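Local coordinates for protein methylmalonyl-CoA carboxyltransferase 5S subunit (Propionibacterium freudenreichii subsp. shermanii, PDB 1RQB) that catalyses carboxyl transfer from the biotin of the 1.3S subunit to pyruvate, forming oxaloacetate at a cobalt-containing active site, at residues L87-R91 against N129-V133; D138-D142 against P356-S362; D142-M146 against T419-A423; C165-S169 against A199-P203; F386-L391 against V405-E410. All blocks are in the same frame, centred on the assembly; numbering follows the deposited sequence.

Contact 1: residues L87-R91 against N129-V133; sequences LRTFR and NGMDV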
# COMPACT_ATOMS: atom_id res chain seq x y z
N LEU A 87 13.13 -27.71 -1.87
CA LEU A 87 12.76 -27.73 -3.29
C LEU A 87 12.02 -29.04 -3.61
O LEU A 87 10.98 -29.03 -4.27
CB LEU A 87 14.00 -27.62 -4.19
CG LEU A 87 13.78 -27.82 -5.70
CD1 LEU A 87 12.70 -26.87 -6.22
CD2 LEU A 87 15.10 -27.58 -6.42
N ARG A 88 12.54 -30.17 -3.14
CA ARG A 88 11.86 -31.45 -3.40
C ARG A 88 10.45 -31.45 -2.81
O ARG A 88 9.51 -31.94 -3.43
CB ARG A 88 12.67 -32.62 -2.85
CG ARG A 88 13.84 -32.98 -3.75
CD ARG A 88 14.60 -34.21 -3.27
NE ARG A 88 15.45 -33.96 -2.11
CZ ARG A 88 16.75 -33.67 -2.21
NH1 ARG A 88 17.32 -33.60 -3.40
NH2 ARG A 88 17.47 -33.45 -1.12
N THR A 89 10.31 -30.90 -1.62
CA THR A 89 9.00 -30.86 -0.95
C THR A 89 8.03 -29.99 -1.75
O THR A 89 6.88 -30.38 -1.97
CB THR A 89 9.13 -30.32 0.49
OG1 THR A 89 9.96 -31.21 1.25
CG2 THR A 89 7.76 -30.26 1.16
N PHE A 90 8.48 -28.83 -2.19
CA PHE A 90 7.61 -27.94 -2.97
C PHE A 90 7.18 -28.62 -4.27
O PHE A 90 6.04 -28.49 -4.70
CB PHE A 90 8.34 -26.63 -3.31
CG PHE A 90 8.35 -25.62 -2.18
CD1 PHE A 90 9.40 -24.72 -2.05
CD2 PHE A 90 7.30 -25.55 -1.27
CE1 PHE A 90 9.41 -23.76 -1.02
CE2 PHE A 90 7.29 -24.59 -0.24
CZ PHE A 90 8.36 -23.69 -0.13
N ARG A 91 8.10 -29.36 -4.89
CA ARG A 91 7.80 -30.03 -6.16
C ARG A 91 6.69 -31.07 -5.95
O ARG A 91 5.81 -31.24 -6.79
CB ARG A 91 9.05 -30.75 -6.68
CG ARG A 91 8.87 -31.57 -7.97
CD ARG A 91 8.56 -30.73 -9.20
NE ARG A 91 7.25 -30.09 -9.20
CZ ARG A 91 6.89 -29.15 -10.08
NH1 ARG A 91 7.76 -28.76 -11.00
NH2 ARG A 91 5.67 -28.64 -10.06
N ASN A 129 15.75 -31.69 -9.70
CA ASN A 129 14.96 -31.71 -8.46
C ASN A 129 13.60 -31.02 -8.63
O ASN A 129 12.82 -30.96 -7.68
CB ASN A 129 15.78 -31.11 -7.32
CG ASN A 129 16.77 -32.12 -6.74
OD1 ASN A 129 16.35 -33.10 -6.12
ND2 ASN A 129 18.06 -31.91 -6.95
N GLY A 130 13.31 -30.52 -9.83
CA GLY A 130 12.01 -29.92 -10.08
C GLY A 130 11.83 -28.48 -10.56
O GLY A 130 10.71 -28.09 -10.89
N MSE A 131 12.90 -27.70 -10.64
CA MSE A 131 12.76 -26.29 -11.06
C MSE A 131 12.27 -26.21 -12.51
O MSE A 131 12.76 -26.94 -13.37
CB MSE A 131 14.09 -25.58 -10.89
CG MSE A 131 13.98 -24.09 -11.02
SE MSE A 131 12.61 -23.46 -9.79
CE MSE A 131 13.36 -24.05 -8.14
N ASP A 132 11.32 -25.31 -12.78
CA ASP A 132 10.75 -25.17 -14.13
C ASP A 132 11.20 -23.87 -14.80
O ASP A 132 11.61 -23.87 -15.96
CB ASP A 132 9.21 -25.16 -14.07
CG ASP A 132 8.63 -26.48 -13.59
OD1 ASP A 132 8.92 -27.52 -14.21
OD2 ASP A 132 7.86 -26.47 -12.59
N VAL A 133 11.09 -22.76 -14.08
CA VAL A 133 11.46 -21.45 -14.64
C VAL A 133 12.66 -20.89 -13.88
O VAL A 133 12.67 -20.83 -12.66
CB VAL A 133 10.28 -20.44 -14.51
CG1 VAL A 133 10.68 -19.08 -15.08
CG2 VAL A 133 9.04 -20.97 -15.24

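Contact 2: residues D138-D142 against P356-S362; sequences DAMND and PPLVTPS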
# COMPACT_ATOMS: atom_id res chain seq x y z
N ASP A 138 21.85 -10.44 -13.47
CA ASP A 138 23.20 -9.96 -13.12
C ASP A 138 23.04 -8.56 -12.53
O ASP A 138 22.38 -7.71 -13.12
CB ASP A 138 24.09 -9.90 -14.35
CG ASP A 138 25.49 -9.41 -14.02
OD1 ASP A 138 26.27 -10.20 -13.43
OD2 ASP A 138 25.80 -8.24 -14.31
N ALA A 139 23.66 -8.34 -11.38
CA ALA A 139 23.54 -7.08 -10.64
C ALA A 139 24.01 -5.88 -11.46
O ALA A 139 23.60 -4.75 -11.19
CB ALA A 139 24.33 -7.17 -9.33
N MSE A 140 24.86 -6.09 -12.46
CA MSE A 140 25.34 -4.95 -13.26
C MSE A 140 24.71 -4.96 -14.66
O MSE A 140 25.05 -4.13 -15.50
CB MSE A 140 26.86 -5.02 -13.38
CG MSE A 140 27.56 -5.12 -12.04
SE MSE A 140 28.87 -3.74 -11.81
CE MSE A 140 30.24 -4.49 -12.98
N ASN A 141 23.80 -5.90 -14.90
CA ASN A 141 23.12 -6.04 -16.19
C ASN A 141 24.10 -6.42 -17.30
O ASN A 141 23.90 -6.06 -18.46
CB ASN A 141 22.37 -4.76 -16.61
CG ASN A 141 21.01 -4.64 -15.95
OD1 ASN A 141 20.40 -5.63 -15.57
ND2 ASN A 141 20.53 -3.41 -15.84
N ASP A 142 25.17 -7.13 -16.95
CA ASP A 142 26.14 -7.59 -17.96
C ASP A 142 25.64 -8.94 -18.48
O ASP A 142 25.70 -9.94 -17.77
CB ASP A 142 27.53 -7.74 -17.32
CG ASP A 142 28.61 -8.12 -18.33
OD1 ASP A 142 28.28 -8.53 -19.46
OD2 ASP A 142 29.80 -8.01 -17.96
N PRO A 356 26.28 1.41 -11.99
CA PRO A 356 25.57 0.13 -11.94
C PRO A 356 24.27 0.31 -11.15
O PRO A 356 24.13 1.25 -10.38
CB PRO A 356 26.55 -0.78 -11.21
CG PRO A 356 27.23 0.19 -10.25
CD PRO A 356 27.51 1.37 -11.18
N PRO A 357 23.29 -0.58 -11.38
CA PRO A 357 22.00 -0.51 -10.67
C PRO A 357 22.36 -0.68 -9.19
O PRO A 357 23.28 -1.43 -8.87
CB PRO A 357 21.25 -1.72 -11.20
CG PRO A 357 21.81 -1.90 -12.60
CD PRO A 357 23.29 -1.66 -12.39
N LEU A 358 21.67 0.01 -8.28
CA LEU A 358 22.03 -0.11 -6.86
C LEU A 358 21.24 -1.23 -6.18
O LEU A 358 20.39 -1.00 -5.32
CB LEU A 358 21.82 1.22 -6.13
CG LEU A 358 22.80 2.32 -6.57
CD1 LEU A 358 22.57 3.55 -5.72
CD2 LEU A 358 24.25 1.85 -6.42
N VAL A 359 21.56 -2.46 -6.57
CA VAL A 359 20.92 -3.64 -5.98
C VAL A 359 22.03 -4.46 -5.32
O VAL A 359 23.21 -4.26 -5.61
CB VAL A 359 20.25 -4.51 -7.06
CG1 VAL A 359 19.19 -3.70 -7.76
CG2 VAL A 359 21.28 -5.00 -8.07
N THR A 360 21.66 -5.37 -4.43
CA THR A 360 22.68 -6.21 -3.78
C THR A 360 23.41 -7.00 -4.87
O THR A 360 22.78 -7.54 -5.78
CB THR A 360 22.03 -7.19 -2.80
OG1 THR A 360 21.30 -6.46 -1.81
CG2 THR A 360 23.10 -8.04 -2.11
N PRO A 361 24.74 -7.10 -4.78
CA PRO A 361 25.66 -6.55 -3.76
C PRO A 361 26.27 -5.19 -4.09
O PRO A 361 26.99 -4.61 -3.28
CB PRO A 361 26.73 -7.63 -3.69
CG PRO A 361 26.89 -7.98 -5.14
CD PRO A 361 25.45 -8.08 -5.63
N SER A 362 25.97 -4.68 -5.28
CA SER A 362 26.54 -3.39 -5.73
C SER A 362 26.23 -2.27 -4.73
O SER A 362 27.08 -1.42 -4.47
CB SER A 362 25.99 -3.02 -7.10
OG SER A 362 26.35 -3.98 -8.07

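Contact 3: residues D142-M146 against T419-A423; sequences DPRNM and TQRPA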
# COMPACT_ATOMS: atom_id res chain seq x y z
N ASP A 142 25.17 -7.13 -16.95
CA ASP A 142 26.14 -7.59 -17.96
C ASP A 142 25.64 -8.94 -18.48
O ASP A 142 25.70 -9.94 -17.77
CB ASP A 142 27.53 -7.74 -17.32
CG ASP A 142 28.61 -8.12 -18.33
OD1 ASP A 142 28.28 -8.53 -19.46
OD2 ASP A 142 29.80 -8.01 -17.96
N PRO A 143 25.14 -8.98 -19.72
CA PRO A 143 24.62 -10.22 -20.30
C PRO A 143 25.62 -11.39 -20.33
O PRO A 143 25.22 -12.55 -20.27
CB PRO A 143 24.20 -9.81 -21.72
CG PRO A 143 23.98 -8.33 -21.60
CD PRO A 143 25.11 -7.90 -20.71
N ARG A 144 26.90 -11.07 -20.41
CA ARG A 144 27.94 -12.12 -20.47
C ARG A 144 27.93 -12.96 -19.19
O ARG A 144 28.23 -14.15 -19.22
CB ARG A 144 29.31 -11.49 -20.67
CG ARG A 144 29.37 -10.64 -21.93
CD ARG A 144 30.74 -10.01 -22.07
NE ARG A 144 31.07 -9.21 -20.89
CZ ARG A 144 32.24 -8.62 -20.70
NH1 ARG A 144 33.21 -8.74 -21.61
NH2 ARG A 144 32.46 -7.92 -19.60
N ASN A 145 27.58 -12.34 -18.06
CA ASN A 145 27.54 -13.06 -16.78
C ASN A 145 26.29 -13.94 -16.69
O ASN A 145 26.18 -14.78 -15.80
CB ASN A 145 27.53 -12.09 -15.59
CG ASN A 145 28.86 -11.39 -15.41
OD1 ASN A 145 29.90 -11.89 -15.83
ND2 ASN A 145 28.83 -10.23 -14.76
N MSE A 146 25.35 -13.75 -17.61
CA MSE A 146 24.11 -14.54 -17.58
C MSE A 146 24.12 -15.65 -18.63
O MSE A 146 23.42 -16.65 -18.49
CB MSE A 146 22.90 -13.62 -17.86
CG MSE A 146 22.72 -12.48 -16.86
SE MSE A 146 21.09 -11.46 -17.25
CE MSE A 146 21.87 -9.75 -17.76
N THR A 419 38.55 -6.71 -19.10
CA THR A 419 37.31 -6.24 -19.75
C THR A 419 36.52 -7.43 -20.30
O THR A 419 35.39 -7.27 -20.76
CB THR A 419 37.64 -5.25 -20.88
OG1 THR A 419 38.56 -5.86 -21.79
CG2 THR A 419 38.28 -3.99 -20.30
N GLN A 420 37.10 -8.62 -20.24
CA GLN A 420 36.41 -9.81 -20.74
C GLN A 420 35.65 -10.47 -19.58
O GLN A 420 35.88 -10.14 -18.41
CB GLN A 420 37.43 -10.79 -21.34
CG GLN A 420 36.84 -12.03 -22.00
CD GLN A 420 35.80 -11.71 -23.06
OE1 GLN A 420 34.61 -11.55 -22.76
NE2 GLN A 420 36.23 -11.60 -24.31
N ARG A 421 34.75 -11.38 -19.91
CA ARG A 421 33.95 -12.09 -18.91
C ARG A 421 34.89 -12.71 -17.88
O ARG A 421 35.78 -13.49 -18.22
CB ARG A 421 33.13 -13.18 -19.59
CG ARG A 421 32.11 -13.86 -18.68
CD ARG A 421 31.47 -15.05 -19.39
NE ARG A 421 32.47 -16.09 -19.63
CZ ARG A 421 32.29 -17.38 -19.35
NH1 ARG A 421 31.14 -17.79 -18.84
NH2 ARG A 421 33.28 -18.24 -19.54
N PRO A 422 34.70 -12.37 -16.59
CA PRO A 422 35.54 -12.90 -15.51
C PRO A 422 35.73 -14.41 -15.44
O PRO A 422 36.84 -14.89 -15.19
CB PRO A 422 34.85 -12.36 -14.25
CG PRO A 422 34.28 -11.06 -14.71
CD PRO A 422 33.73 -11.38 -16.08
N ALA A 423 34.67 -15.17 -15.69
CA ALA A 423 34.73 -16.64 -15.59
C ALA A 423 35.67 -17.24 -16.64
O ALA A 423 36.05 -18.40 -16.53
CB ALA A 423 33.33 -17.24 -15.73
O HOH W 1 28.41 -16.68 -18.44
O HOH W 2 31.80 -14.31 -15.30

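Contact 4: residues C165-S169 against A199-P203; sequences CYTIS and ALLKP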
# COMPACT_ATOMS: atom_id res chain seq x y z
N CYS A 165 17.67 -5.56 -14.83
CA CYS A 165 17.44 -4.83 -13.58
C CYS A 165 17.19 -3.37 -13.94
O CYS A 165 18.03 -2.71 -14.56
CB CYS A 165 18.64 -4.94 -12.64
SG CYS A 165 18.85 -6.59 -11.95
N TYR A 166 16.02 -2.89 -13.56
CA TYR A 166 15.62 -1.51 -13.87
C TYR A 166 16.24 -0.54 -12.86
O TYR A 166 16.28 -0.81 -11.66
CB TYR A 166 14.11 -1.35 -13.81
CG TYR A 166 13.67 0.07 -14.13
CD1 TYR A 166 13.68 0.52 -15.45
CD2 TYR A 166 13.30 0.96 -13.12
CE1 TYR A 166 13.33 1.84 -15.76
CE2 TYR A 166 12.95 2.28 -13.42
CZ TYR A 166 12.97 2.71 -14.74
OH TYR A 166 12.61 4.01 -15.05
N THR A 167 16.74 0.57 -13.36
CA THR A 167 17.27 1.60 -12.46
C THR A 167 17.08 2.96 -13.14
O THR A 167 16.67 3.03 -14.29
CB THR A 167 18.78 1.38 -12.10
OG1 THR A 167 19.19 2.39 -11.15
CG2 THR A 167 19.66 1.50 -13.34
N ILE A 168 17.33 4.01 -12.38
CA ILE A 168 17.28 5.37 -12.94
C ILE A 168 18.69 5.94 -12.83
O ILE A 168 19.32 5.88 -11.77
CB ILE A 168 16.28 6.27 -12.17
CG1 ILE A 168 14.84 5.77 -12.42
CG2 ILE A 168 16.38 7.70 -12.66
CD1 ILE A 168 13.79 6.51 -11.60
N SER A 169 19.22 6.44 -13.94
CA SER A 169 20.56 7.04 -13.95
C SER A 169 20.73 7.78 -15.28
O SER A 169 19.99 7.55 -16.23
CB SER A 169 21.66 5.98 -13.83
OG SER A 169 22.06 5.54 -15.11
N ALA A 199 11.68 -0.50 -6.59
CA ALA A 199 10.37 0.10 -6.90
C ALA A 199 10.54 1.47 -7.54
O ALA A 199 9.78 2.41 -7.27
CB ALA A 199 9.52 0.23 -5.62
N LEU A 200 11.52 1.58 -8.43
CA LEU A 200 11.81 2.86 -9.09
C LEU A 200 11.01 3.03 -10.38
O LEU A 200 10.97 4.13 -10.94
CB LEU A 200 13.29 2.91 -9.46
CG LEU A 200 14.28 3.19 -8.34
CD1 LEU A 200 15.69 2.90 -8.83
CD2 LEU A 200 14.12 4.64 -7.91
N LEU A 201 10.38 1.97 -10.86
CA LEU A 201 9.66 2.03 -12.14
C LEU A 201 8.33 2.78 -12.00
O LEU A 201 7.39 2.29 -11.37
CB LEU A 201 9.40 0.61 -12.67
CG LEU A 201 8.76 0.55 -14.06
CD1 LEU A 201 9.75 1.06 -15.13
CD2 LEU A 201 8.39 -0.90 -14.37
N LYS A 202 8.27 3.96 -12.60
CA LYS A 202 7.04 4.77 -12.57
C LYS A 202 6.14 4.33 -13.72
O LYS A 202 6.57 3.63 -14.63
CB LYS A 202 7.37 6.26 -12.66
CG LYS A 202 8.07 6.81 -11.40
CD LYS A 202 8.30 8.30 -11.51
CE LYS A 202 8.87 8.89 -10.22
NZ LYS A 202 8.79 10.38 -10.25
N PRO A 203 4.86 4.73 -13.69
CA PRO A 203 3.88 4.37 -14.71
C PRO A 203 4.22 4.65 -16.18
O PRO A 203 4.10 3.77 -17.02
CB PRO A 203 2.63 5.13 -14.28
CG PRO A 203 2.75 5.13 -12.79
CD PRO A 203 4.22 5.48 -12.60
O HOH W 3 10.85 5.24 -13.34

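Contact 5: residues F386-L391 against V405-E410; sequences FADIML and VVKLAE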
# COMPACT_ATOMS: atom_id res chain seq x y z
N PHE A 386 35.21 -3.08 -3.92
CA PHE A 386 35.11 -1.90 -4.80
C PHE A 386 36.23 -1.94 -5.83
O PHE A 386 36.02 -1.63 -7.00
CB PHE A 386 35.21 -0.59 -4.01
CG PHE A 386 35.01 0.63 -4.87
CD1 PHE A 386 33.73 0.98 -5.31
CD2 PHE A 386 36.09 1.39 -5.28
CE1 PHE A 386 33.55 2.08 -6.16
CE2 PHE A 386 35.92 2.49 -6.14
CZ PHE A 386 34.64 2.83 -6.58
N ALA A 387 37.42 -2.32 -5.38
CA ALA A 387 38.58 -2.42 -6.28
C ALA A 387 38.26 -3.40 -7.41
O ALA A 387 38.60 -3.16 -8.56
CB ALA A 387 39.80 -2.89 -5.51
N ASP A 388 37.61 -4.51 -7.06
CA ASP A 388 37.27 -5.54 -8.06
C ASP A 388 36.28 -4.99 -9.08
O ASP A 388 36.40 -5.28 -10.27
CB ASP A 388 36.69 -6.78 -7.36
CG ASP A 388 37.77 -7.79 -6.98
OD1 ASP A 388 37.45 -8.74 -6.23
OD2 ASP A 388 38.92 -7.65 -7.43
N ILE A 389 35.29 -4.23 -8.63
CA ILE A 389 34.31 -3.64 -9.56
C ILE A 389 35.04 -2.71 -10.53
O ILE A 389 34.87 -2.79 -11.74
CB ILE A 389 33.23 -2.81 -8.83
CG1 ILE A 389 32.35 -3.72 -7.97
CG2 ILE A 389 32.37 -2.08 -9.85
CD1 ILE A 389 31.21 -3.00 -7.27
N MSE A 390 35.87 -1.82 -9.98
CA MSE A 390 36.60 -0.85 -10.80
C MSE A 390 37.54 -1.54 -11.79
O MSE A 390 37.76 -1.03 -12.89
CB MSE A 390 37.42 0.10 -9.92
CG MSE A 390 36.60 0.99 -9.00
SE MSE A 390 35.38 2.13 -9.99
CE MSE A 390 36.57 2.72 -11.40
N LEU A 391 38.07 -2.70 -11.43
CA LEU A 391 39.02 -3.40 -12.31
C LEU A 391 38.32 -4.38 -13.25
O LEU A 391 38.98 -5.07 -14.03
CB LEU A 391 40.08 -4.11 -11.48
CG LEU A 391 40.90 -3.13 -10.62
CD1 LEU A 391 41.72 -3.88 -9.59
CD2 LEU A 391 41.77 -2.29 -11.53
N VAL A 405 40.02 6.64 -11.38
CA VAL A 405 39.75 5.76 -10.23
C VAL A 405 40.20 4.33 -10.55
O VAL A 405 40.59 3.58 -9.66
CB VAL A 405 38.27 5.75 -9.87
CG1 VAL A 405 38.06 4.92 -8.60
CG2 VAL A 405 37.79 7.18 -9.65
N VAL A 406 40.14 3.96 -11.82
CA VAL A 406 40.57 2.61 -12.22
C VAL A 406 42.06 2.47 -11.90
O VAL A 406 42.50 1.49 -11.31
CB VAL A 406 40.36 2.38 -13.72
CG1 VAL A 406 41.03 1.08 -14.14
CG2 VAL A 406 38.88 2.32 -14.04
N LYS A 407 42.82 3.48 -12.31
CA LYS A 407 44.27 3.51 -12.10
C LYS A 407 44.58 3.35 -10.61
O LYS A 407 45.42 2.54 -10.22
CB LYS A 407 44.84 4.82 -12.64
CG LYS A 407 46.35 4.93 -12.65
CD LYS A 407 46.78 6.24 -13.29
CE LYS A 407 48.30 6.38 -13.34
NZ LYS A 407 48.70 7.66 -14.00
N LEU A 408 43.87 4.10 -9.78
CA LEU A 408 44.09 4.03 -8.32
C LEU A 408 43.81 2.62 -7.81
O LEU A 408 44.52 2.12 -6.94
CB LEU A 408 43.18 5.03 -7.60
CG LEU A 408 43.38 6.51 -7.93
CD1 LEU A 408 42.46 7.35 -7.05
CD2 LEU A 408 44.84 6.89 -7.69
N ALA A 409 42.78 1.98 -8.35
CA ALA A 409 42.40 0.63 -7.92
C ALA A 409 43.51 -0.37 -8.25
O ALA A 409 43.80 -1.27 -7.46
CB ALA A 409 41.10 0.20 -8.60
N GLU A 410 44.12 -0.21 -9.41
CA GLU A 410 45.20 -1.11 -9.84
C GLU A 410 46.44 -0.92 -8.96
O GLU A 410 47.17 -1.87 -8.67
CB GLU A 410 45.55 -0.86 -11.30
CG GLU A 410 46.72 -1.68 -11.81
CD GLU A 410 46.87 -1.61 -13.31
OE1 GLU A 410 46.49 -0.58 -13.90
OE2 GLU A 410 47.39 -2.58 -13.91

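Contact 1: residues L87-R91 against N129-V133
Arg91 reaches from its helix to Asp132 in the facing loop, setting NH1 2.8 Å from OD2 of that aspartate in a salt bridge that is also a reasonably straight hydrogen bond (150°). The carboxylate is met on its syn side, and OD2 lies close to the guanidinium plane, although the two flat groups are turned 58° against each other. The same Arg91 NH1 makes a weak, oblique bond to Gly130 O at 3.0 Å. Arg91 leaves its helix with CG opposite the backbone N (chi1 177°), and bends at chi2 and chi3 then lay it over the glycine, with Arg91 CD 3.7 Å from Gly130 CA. Gly130 closes helix 116-128 in a Schellman motif; its positive phi suits glycine, and a beta carbon there would run into Arg91 CD. The contact thus ties helix 83-93 of the TIM barrel to the loop that turns from helix 116-128 into strand 133-136. Almost a turn earlier, Arg88 NH1 donates to Asn129 OD1 at 2.9 Å, approaching from above the carbonyl plane. Leu87 fills the buried side: its CD2 rests on Asn129 CB at 3.7 Å, while its CD1 presses tightly, at 3.5 Å, on the methyl CE of selenomethionine Met131. A leucine in place of Arg91 would probably leave Asp132 without its ionic mate and Gly130 O without this donor. Further out, Arg91 NH2 is fixed by the carbonyls of Met94 and Ser97, and Asp132 OD2 also accepts from Leu99 N. Asn129 ND2 is held by Lys125 O and Glu448.

Contact 2: residues D138-D142 against P356-S362
A type I beta turn, Asp138 to Asn141, follows barrel strand 133-136 and pushes Ala139 and Met140 against the proline-rich segment 356-362, joining the barrel to the carboxylase domain that comes later in the chain. Ala139 is the centre of the contact. Its CB fits among Val359 CG2 at 3.9 Å, Pro361 CD at 4.0 Å and, at similar distance, Ser362 OG and Thr360 O; the short methyl of alanine suits a place met by four neighbours. The carbonyl oxygen Ala139 O points at Pro357, whose CD lies 3.3 Å away. A cis peptide before Pro361 bends the second segment round the alanine. Selenomethionine Met140 runs side by side with Pro356, both pointing the same way, and touches its CB through SE at 3.8 Å. Asn141 crosses Pro357 obliquely, ND2 lying 3.8 Å from Pro357 CG, while its OD1 accepts from Cys165 N. The turn is shaped from within by Asp138. With CG anti to the backbone N (chi1 -180°), its OD2 accepts from Met140 N at 3.0 Å, forming an Asx turn, and from Asp142 N at 2.9 Å, the two donors arriving at opposite faces of the carboxylate plane. Val359 stands about 9 Å from the cobalt, side chain to ion, so the seam lies near the active site. Since Asp138 spends OD2 on the turn's own amides and Asn141 OD1 on Cys165 N, what holds this buried seam together is apolar packing against proline rings.

Contact 3: residues D142-M146 against T419-A423
Two torsions aim Arg144 at Thr419: CG stands anti to its own carbonyl carbon (chi1 -57°), and a bend at chi3 then turns the guanidinium so that one edge faces Asp142 and another the opposite segment. At the outer edge NH1 donates to Thr419 O at 2.8 Å, nearly straight at 162°, in the carbonyl plane and on a lone pair; Arg144 NH2 adds a weak bond to the same Thr419 O at 3.2 Å. At the inner edge the grip on Asp142 is side-on, Arg144 NE to Asp142 OD1 at 3.2 Å and Arg144 NH2 to Asp142 OD2 at 3.1 Å, each on a syn lone pair. Asp142 OD1 also accepts from Arg144 N at 3.0 Å, the capping bond that starts helix 144-155. Over one face of the Arg144 guanidinium passes the backbone N of Arg421, which bonds instead to Gln420 OE1 at 2.9 Å. Arg421 and Asn145 slide past each other in opposite directions, and Arg421 CD lies 3.4 Å from Arg144 O. A water links that carbonyl to Arg421 NH1, whose guanidinium is held mainly by salt bridges to Asp424 and Asp116. A second water joins Asn145 OD1 to Ala423 N, while Asn145 ND2 bonds to Asp138 OD1 and Tyr394 O. Arginine suits this place because its flat, many-handed group can serve a carboxylate and a carbonyl at once. Held at two edges, it can hardly rotate, and its charge, balanced by Asp142, would probably polarise the Thr419 carbonyl and fasten the loop to the helix start.

Contact 4: residues C165-S169 against A199-P203
The ring of Tyr166 carries Leu201 on one face: the methyl CD1 sits 3.6 Å from the ring centroid and 12° off its normal, a CH-pi contact almost over the centre. At the ring's edge, near its plane, is Leu200 O, 3.7 Å from Tyr166 CE2. That same CE2 lies 3.5 Å from Leu201 CA, so the ring packs on backbone as well as on a methyl. Tyr166 holds CG anti to the backbone N (chi1 -179°), which sends the ring across to the other loop, and its side chain crosses that of Leu201 at about a right angle. The phenol end joins a water that bridges the loops: it lies 2.7 Å from Tyr166 OH, donates to Leu200 O at 2.6 Å and accepts from Lys202 N at 3.0 Å. Tyrosine suits this place by pairing an apolar face with a polar tip. Alongside, Ile168 CD1 meets Leu200 CD2 at 4.1 Å, and Leu200 packs further on Ile313 and Phe314. Two nitrogens of the second loop, Leu200 N and Leu201 N, are anchored by Asp196, while Lys202 NZ forms salt bridges with Glu270 and Glu273 of the second subunit. Joined here are the loops after strands 159-163 and 191-193, successive beta-alpha loops of a TIM barrel, whose strands' C-terminal ends surround the active site; Leu201 lies about 9 Å, side chain to side chain, from the cobalt ligand His226.

Contact 5: residues F386-L391 against V405-E410
Helix segments 386-390 and 405-410 run closer to antiparallel than to parallel, crossing at a signed angle of -125° with their axes 9.0 Å apart. Two small residues let the backbones come close, Ala387 CA and Ala409 CA being separated by 5.2 Å. Met390 CA and Val406 CA lie 5.5 Å apart. Selenomethionine Met390 fills one end of the interface. With CG anti to the carbonyl carbon (chi1 -64°) and further bends at chi2 and chi3, its methyl curls over the second helix, CE meeting Val406 CG2 at 3.5 Å and Val405 CB at 3.8 Å, while Met390 CB touches Ala409 CB. A flexible, unbranched chain suits this place between two branched valines. Phe386 adds a ring edge, its CE2 4.1 Å from Val405 CG1. Leu391, just past the helical residues, occupies the other end: CD2 comes within 3.9 Å of Ala409 CB and 3.8 Å of Glu410 N, and reaches as far as Glu410 CB. Cutting Leu391 back to an alanine would remove both methyls and is likely to open a gap beside Ala409 and the backbone at Glu410. The side chains that meet, within the carboxylase domain, are apolar, apart from Glu410, which takes part through CB. Phe386 and Ile389 pack on helix 362-376, while Asp388 makes a salt bridge to Lys415; Leu391 is also bonded through its backbone to Ile418, in the loop after helix 403-413.

Contact 2 touches both contact 3 and contact 4, which do not touch each other. Contacts 2 and 3 share Asp142 and meet through Asn145 ND2 and Asp138 OD1, 2.9 Å apart; contacts 2 and 4 meet where Asn141 OD1 and Cys165 N lie 2.8 Å apart. Contacts 2 and 3 both join the barrel to the later carboxylase domain. Contact 5 lies wholly in that domain, its centre 16 Å from that of contact 2. Contact 1 stays within the barrel, its centre 31 Å from that of contact 4, on the opposite side of the chain's centre. From the cobalt, the side chains of Val359 in contact 2 and Tyr166 in contact 4 are about 9 and 11 Å away, while contacts 3 and 5 are remote from the active site.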